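Local structure of histone-lysine N-methyltransferase, H3 lysine-9 specific SUVH6 (Arabidopsis thaliana, 6A5M) at residues K106-I111 with T169-I174; G88-S93 with S110-G115. The protein methylates the tail of histone H3 through its SET domain, and probably reads methylated DNA through its SRA domain. The protein carries 1 engineered substitution. All blocks are in the same frame, centred on the assembly; numbering follows the deposited sequence.

Contacts 1 and 2 are both buried, lie inside the SRA domain with centres about 9 Å apart, and share Ser-110 and Ile-111 of strand 105-114. Contact 1 joins two parallel neighbours of one sheet, so backbone amides and carbonyls carry it, with 474 Å² covered and two waters where the strands part. Contact 2 covers 189 Å² and sets a loop without regular structure against the same strand; there side chains do the work, a histidine ring meeting a serine hydroxyl and a valine methyl. Arg-172 of contact 1 links the two, its NH2 lying 3.0 Å from Ile-89 O of contact 2, a probable hydrogen bond.

Contact 1. Residues K106-I111 with T169-I174; sequences KVATSI and TPVRVI
The guanidinium of Arg-172 has Thr-109 O over one face, 3.8 Å above its centre, while Ser-110 CB approaches obliquely. Arg-172 bends at chi3 (-60°), which folds the group back over that carbonyl beside the Thr-109 side chain. The same Thr-109 O accepts Arg-172 N at 2.9 Å, with the donor tilted 33° from the carbonyl plane, and also a proton from a water that bridges to Pro-170 O. NH1 bonds to the carbonyls of Ile-65 and Gly-67, and NH2 probably to that of Ile-89, so an alanine here would probably leave those three carbonyls without this donor and open a gap beside Thr-109. Ile-111 N reaches Arg-172 O at 2.8 Å, and Ile-174 N reaches Ile-111 O at 2.8 Å, both nearly straight. Ile-111 CG1 packs alongside Val-173 CG2 at 3.8 Å. Before the strands pair, a second water lies among Ala-108 O, Pro-170 O and Thr-169 OG1, with more acceptors near it than it has protons. With axes only 20° apart and bridges Ser-110 to Arg-172 and Ile-111 to Val-173, this is parallel pairing within the SRA sheet, beside a classic beta bulge toward strand 97-102, where Thr-109 and Ser-110 both face Asp-98.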
loop_
_atom_site.group_PDB
_atom_site.type_symbol
_atom_site.label_atom_id
_atom_site.label_comp_id
_atom_site.label_asym_id
_atom_site.label_seq_id
_atom_site.Cartn_x
_atom_site.Cartn_y
_atom_site.Cartn_z
ATOM N N LYS A 106 15.196 -32.244 10.891
ATOM C CA LYS A 106 14.523 -30.957 10.854
ATOM C C LYS A 106 15.180 -30.054 9.815
ATOM O O LYS A 106 16.400 -29.969 9.763
ATOM C CB LYS A 106 14.556 -30.297 12.239
ATOM C CG LYS A 106 13.657 -30.986 13.261
ATOM C CD LYS A 106 13.910 -30.524 14.685
ATOM C CE LYS A 106 12.918 -31.173 15.646
ATOM N NZ LYS A 106 12.749 -30.385 16.902
ATOM N N VAL A 107 14.383 -29.395 8.977
ATOM C CA VAL A 107 14.946 -28.443 8.019
ATOM C C VAL A 107 14.300 -27.078 8.220
ATOM O O VAL A 107 13.186 -26.975 8.732
ATOM C CB VAL A 107 14.763 -28.898 6.544
ATOM C CG1 VAL A 107 15.398 -30.253 6.321
ATOM C CG2 VAL A 107 13.286 -28.931 6.155
ATOM N N ALA A 108 15.019 -26.028 7.844
ATOM C CA ALA A 108 14.500 -24.676 7.966
ATOM C C ALA A 108 13.373 -24.439 6.975
ATOM O O ALA A 108 13.446 -24.853 5.819
ATOM C CB ALA A 108 15.612 -23.659 7.753
ATOM N N THR A 109 12.320 -23.780 7.438
ATOM C CA THR A 109 11.264 -23.340 6.545
ATOM C C THR A 109 11.455 -21.873 6.232
ATOM O O THR A 109 11.137 -21.417 5.125
ATOM C CB THR A 109 9.877 -23.525 7.146
ATOM O OG1 THR A 109 9.802 -22.813 8.387
ATOM C CG2 THR A 109 9.596 -24.996 7.384
ATOM N N SER A 110 11.975 -21.125 7.203
ATOM C CA SER A 110 11.968 -19.671 7.044
ATOM C C SER A 110 13.105 -18.972 7.781
ATOM O O SER A 110 13.417 -19.349 8.905
ATOM C CB SER A 110 10.627 -19.115 7.531
ATOM O OG SER A 110 10.417 -17.795 7.068
ATOM N N ILE A 111 13.712 -17.953 7.165
ATOM C CA ILE A 111 14.658 -17.114 7.905
ATOM C C ILE A 111 14.416 -15.615 7.738
ATOM O O ILE A 111 13.972 -15.144 6.690
ATOM C CB ILE A 111 16.131 -17.399 7.519
ATOM C CG1 ILE A 111 16.380 -17.135 6.041
ATOM C CG2 ILE A 111 16.520 -18.822 7.860
ATOM C CD1 ILE A 111 17.849 -17.223 5.683
ATOM N N THR A 169 16.065 -28.635 0.448
ATOM C CA THR A 169 14.695 -28.178 0.572
ATOM C C THR A 169 14.672 -26.653 0.640
ATOM O O THR A 169 15.588 -26.038 1.185
ATOM C CB THR A 169 14.019 -28.783 1.811
ATOM O OG1 THR A 169 14.930 -28.737 2.911
ATOM C CG2 THR A 169 13.637 -30.231 1.543
ATOM N N PRO A 170 13.630 -26.038 0.067
ATOM C CA PRO A 170 13.586 -24.582 -0.055
ATOM C C PRO A 170 13.458 -23.884 1.291
ATOM O O PRO A 170 12.882 -24.436 2.227
ATOM C CB PRO A 170 12.341 -24.346 -0.903
ATOM C CG PRO A 170 11.466 -25.529 -0.602
ATOM C CD PRO A 170 12.416 -26.674 -0.473
ATOM N N VAL A 171 13.992 -22.674 1.369
ATOM C CA VAL A 171 13.907 -21.830 2.562
ATOM C C VAL A 171 13.331 -20.450 2.202
ATOM O O VAL A 171 13.816 -19.801 1.271
ATOM C CB VAL A 171 15.286 -21.650 3.203
ATOM C CG1 VAL A 171 15.184 -20.838 4.500
ATOM C CG2 VAL A 171 15.923 -22.999 3.456
ATOM N N ARG A 172 12.298 -20.004 2.916
ATOM C CA ARG A 172 11.770 -18.653 2.698
ATOM C C ARG A 172 12.699 -17.608 3.307
ATOM O O ARG A 172 13.145 -17.759 4.443
ATOM C CB ARG A 172 10.368 -18.503 3.285
ATOM C CG ARG A 172 9.286 -19.208 2.478
ATOM C CD ARG A 172 7.889 -18.904 3.000
ATOM N NE ARG A 172 7.722 -19.333 4.383
ATOM C CZ ARG A 172 7.467 -20.586 4.756
ATOM N NH1 ARG A 172 7.354 -21.556 3.849
ATOM N NH2 ARG A 172 7.343 -20.872 6.041
ATOM N N VAL A 173 13.011 -16.560 2.547
ATOM C CA VAL A 173 13.831 -15.486 3.091
ATOM C C VAL A 173 13.039 -14.192 3.231
ATOM O O VAL A 173 12.389 -13.723 2.293
ATOM C CB VAL A 173 15.087 -15.229 2.247
ATOM C CG1 VAL A 173 15.803 -13.967 2.734
ATOM C CG2 VAL A 173 16.024 -16.418 2.349
ATOM N N ILE A 174 13.085 -13.647 4.441
ATOM C CA ILE A 174 12.468 -12.368 4.751
ATOM C C ILE A 174 13.567 -11.401 5.140
ATOM O O ILE A 174 14.314 -11.627 6.088
ATOM C CB ILE A 174 11.437 -12.470 5.894
ATOM C CG1 ILE A 174 10.181 -13.222 5.432
ATOM C CG2 ILE A 174 11.039 -11.104 6.357
ATOM C CD1 ILE A 174 10.275 -14.697 5.579
HETATM O O HOH W 1 14.546 -25.986 3.840
HETATM O O HOH W 2 10.548 -23.015 3.120
#

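Contact 2. Residues G88-S93 with S110-G115; sequences GIHKPS and SIVASG
His-90 holds CG anti to its own backbone N (chi1 -167°), and chi2 of 83° turns the ring so that ND1 meets the hydroxyl of Ser-110 while a face is presented to Val-112. The ND1 to Ser-110 OG hydrogen bond measures 3.1 Å and is fairly straight, with OG at the ring's edge near its plane; either atom could be the donor. Ser-110 OG also lies 3.2 Å from Ile-89 O, a weak bond, not settled because the hydroxyl's one proton may have another acceptor within reach. Val-112 CG2 sits 3.7 Å from the ring centroid and 8° off the normal, a CH-pi contact over the middle of the face. Pro-92 CD lies over the opposite face, 3.9 Å above the plane and toward the rim. The imidazole is thus sandwiched between two aliphatic groups, and hydrogen bonds at both nitrogens, ND1 to Ser-110 OG and NE2 to Ala-95 O, hold its rotation. Leu-84 of helix 81-87 touches both His-90 and Val-112, and Asp-98 of strand 97-102 touches His-90, Pro-92 and Ser-110; the loop, which leads from that helix into that strand, packs on strand 105-114 in company with both.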
loop_
_atom_site.group_PDB
_atom_site.type_symbol
_atom_site.label_atom_id
_atom_site.label_comp_id
_atom_site.label_asym_id
_atom_site.label_seq_id
_atom_site.Cartn_x
_atom_site.Cartn_y
_atom_site.Cartn_z
ATOM N N GLY A 88 1.528 -17.033 9.504
ATOM C CA GLY A 88 2.215 -18.310 9.608
ATOM C C GLY A 88 3.359 -18.490 8.617
ATOM O O GLY A 88 3.732 -19.615 8.301
ATOM N N ILE A 89 3.902 -17.383 8.119
ATOM C CA ILE A 89 5.095 -17.386 7.266
ATOM C C ILE A 89 6.358 -17.696 8.076
ATOM O O ILE A 89 7.286 -18.357 7.599
ATOM C CB ILE A 89 5.289 -16.017 6.588
ATOM C CG1 ILE A 89 4.043 -15.624 5.806
ATOM C CG2 ILE A 89 6.517 -16.007 5.694
ATOM C CD1 ILE A 89 4.155 -14.280 5.159
ATOM N N HIS A 90 6.380 -17.175 9.300
ATOM C CA HIS A 90 7.515 -17.282 10.200
ATOM C C HIS A 90 6.955 -17.271 11.615
ATOM O O HIS A 90 6.465 -16.251 12.082
ATOM C CB HIS A 90 8.511 -16.126 9.981
ATOM C CG HIS A 90 9.843 -16.332 10.641
ATOM N ND1 HIS A 90 10.849 -17.081 10.068
ATOM C CD2 HIS A 90 10.332 -15.892 11.824
ATOM C CE1 HIS A 90 11.896 -17.102 10.871
ATOM N NE2 HIS A 90 11.607 -16.391 11.949
ATOM N N LYS A 91 7.010 -18.417 12.285
ATOM C CA LYS A 91 6.331 -18.597 13.576
ATOM C C LYS A 91 6.991 -17.896 14.779
ATOM O O LYS A 91 6.299 -17.213 15.532
ATOM C CB LYS A 91 6.182 -20.095 13.886
ATOM C CG LYS A 91 5.331 -20.883 12.886
ATOM C CD LYS A 91 3.839 -20.642 13.086
ATOM C CE LYS A 91 3.010 -21.354 12.024
ATOM N NZ LYS A 91 3.560 -22.709 11.742
ATOM N N PRO A 92 8.314 -18.066 14.983
ATOM C CA PRO A 92 8.893 -17.493 16.205
ATOM C C PRO A 92 8.695 -15.990 16.365
ATOM O O PRO A 92 8.645 -15.257 15.381
ATOM C CB PRO A 92 10.388 -17.814 16.063
ATOM C CG PRO A 92 10.425 -19.019 15.210
ATOM C CD PRO A 92 9.316 -18.841 14.229
ATOM N N SER A 93 8.594 -15.548 17.616
ATOM C CA SER A 93 8.439 -14.130 17.936
ATOM C C SER A 93 9.725 -13.347 17.712
ATOM O O SER A 93 9.700 -12.231 17.195
ATOM C CB SER A 93 7.989 -13.957 19.387
ATOM O OG SER A 93 6.952 -14.864 19.697
ATOM N N SER A 110 11.975 -21.125 7.203
ATOM C CA SER A 110 11.968 -19.671 7.044
ATOM C C SER A 110 13.105 -18.972 7.781
ATOM O O SER A 110 13.417 -19.349 8.905
ATOM C CB SER A 110 10.627 -19.115 7.531
ATOM O OG SER A 110 10.417 -17.795 7.068
ATOM N N ILE A 111 13.712 -17.953 7.165
ATOM C CA ILE A 111 14.658 -17.114 7.905
ATOM C C ILE A 111 14.416 -15.615 7.738
ATOM O O ILE A 111 13.972 -15.144 6.690
ATOM C CB ILE A 111 16.131 -17.399 7.519
ATOM C CG1 ILE A 111 16.380 -17.135 6.041
ATOM C CG2 ILE A 111 16.520 -18.822 7.860
ATOM C CD1 ILE A 111 17.849 -17.223 5.683
ATOM N N VAL A 112 14.725 -14.879 8.801
ATOM C CA VAL A 112 14.654 -13.434 8.804
ATOM C C VAL A 112 16.075 -12.891 8.842
ATOM O O VAL A 112 16.730 -12.860 9.887
ATOM C CB VAL A 112 13.822 -12.895 10.002
ATOM C CG1 VAL A 112 13.913 -11.384 10.098
ATOM C CG2 VAL A 112 12.347 -13.350 9.896
ATOM N N ALA A 113 16.554 -12.513 7.664
ATOM C CA ALA A 113 17.796 -11.781 7.520
ATOM C C ALA A 113 17.534 -10.344 7.859
ATOM O O ALA A 113 17.287 -9.508 6.963
ATOM C CB ALA A 113 18.349 -11.896 6.107
ATOM N N SER A 114 17.552 -10.051 9.153
ATOM C CA SER A 114 17.467 -8.658 9.588
ATOM C C SER A 114 18.805 -7.880 9.500
ATOM O O SER A 114 19.793 -8.298 10.124
ATOM C CB SER A 114 16.884 -8.585 11.029
ATOM O OG SER A 114 17.944 -8.663 11.959
ATOM N N GLY A 115 18.784 -6.770 8.727
ATOM C CA GLY A 115 19.853 -5.793 8.659
ATOM C C GLY A 115 20.201 -5.148 7.345
ATOM O O GLY A 115 19.482 -5.191 6.393
#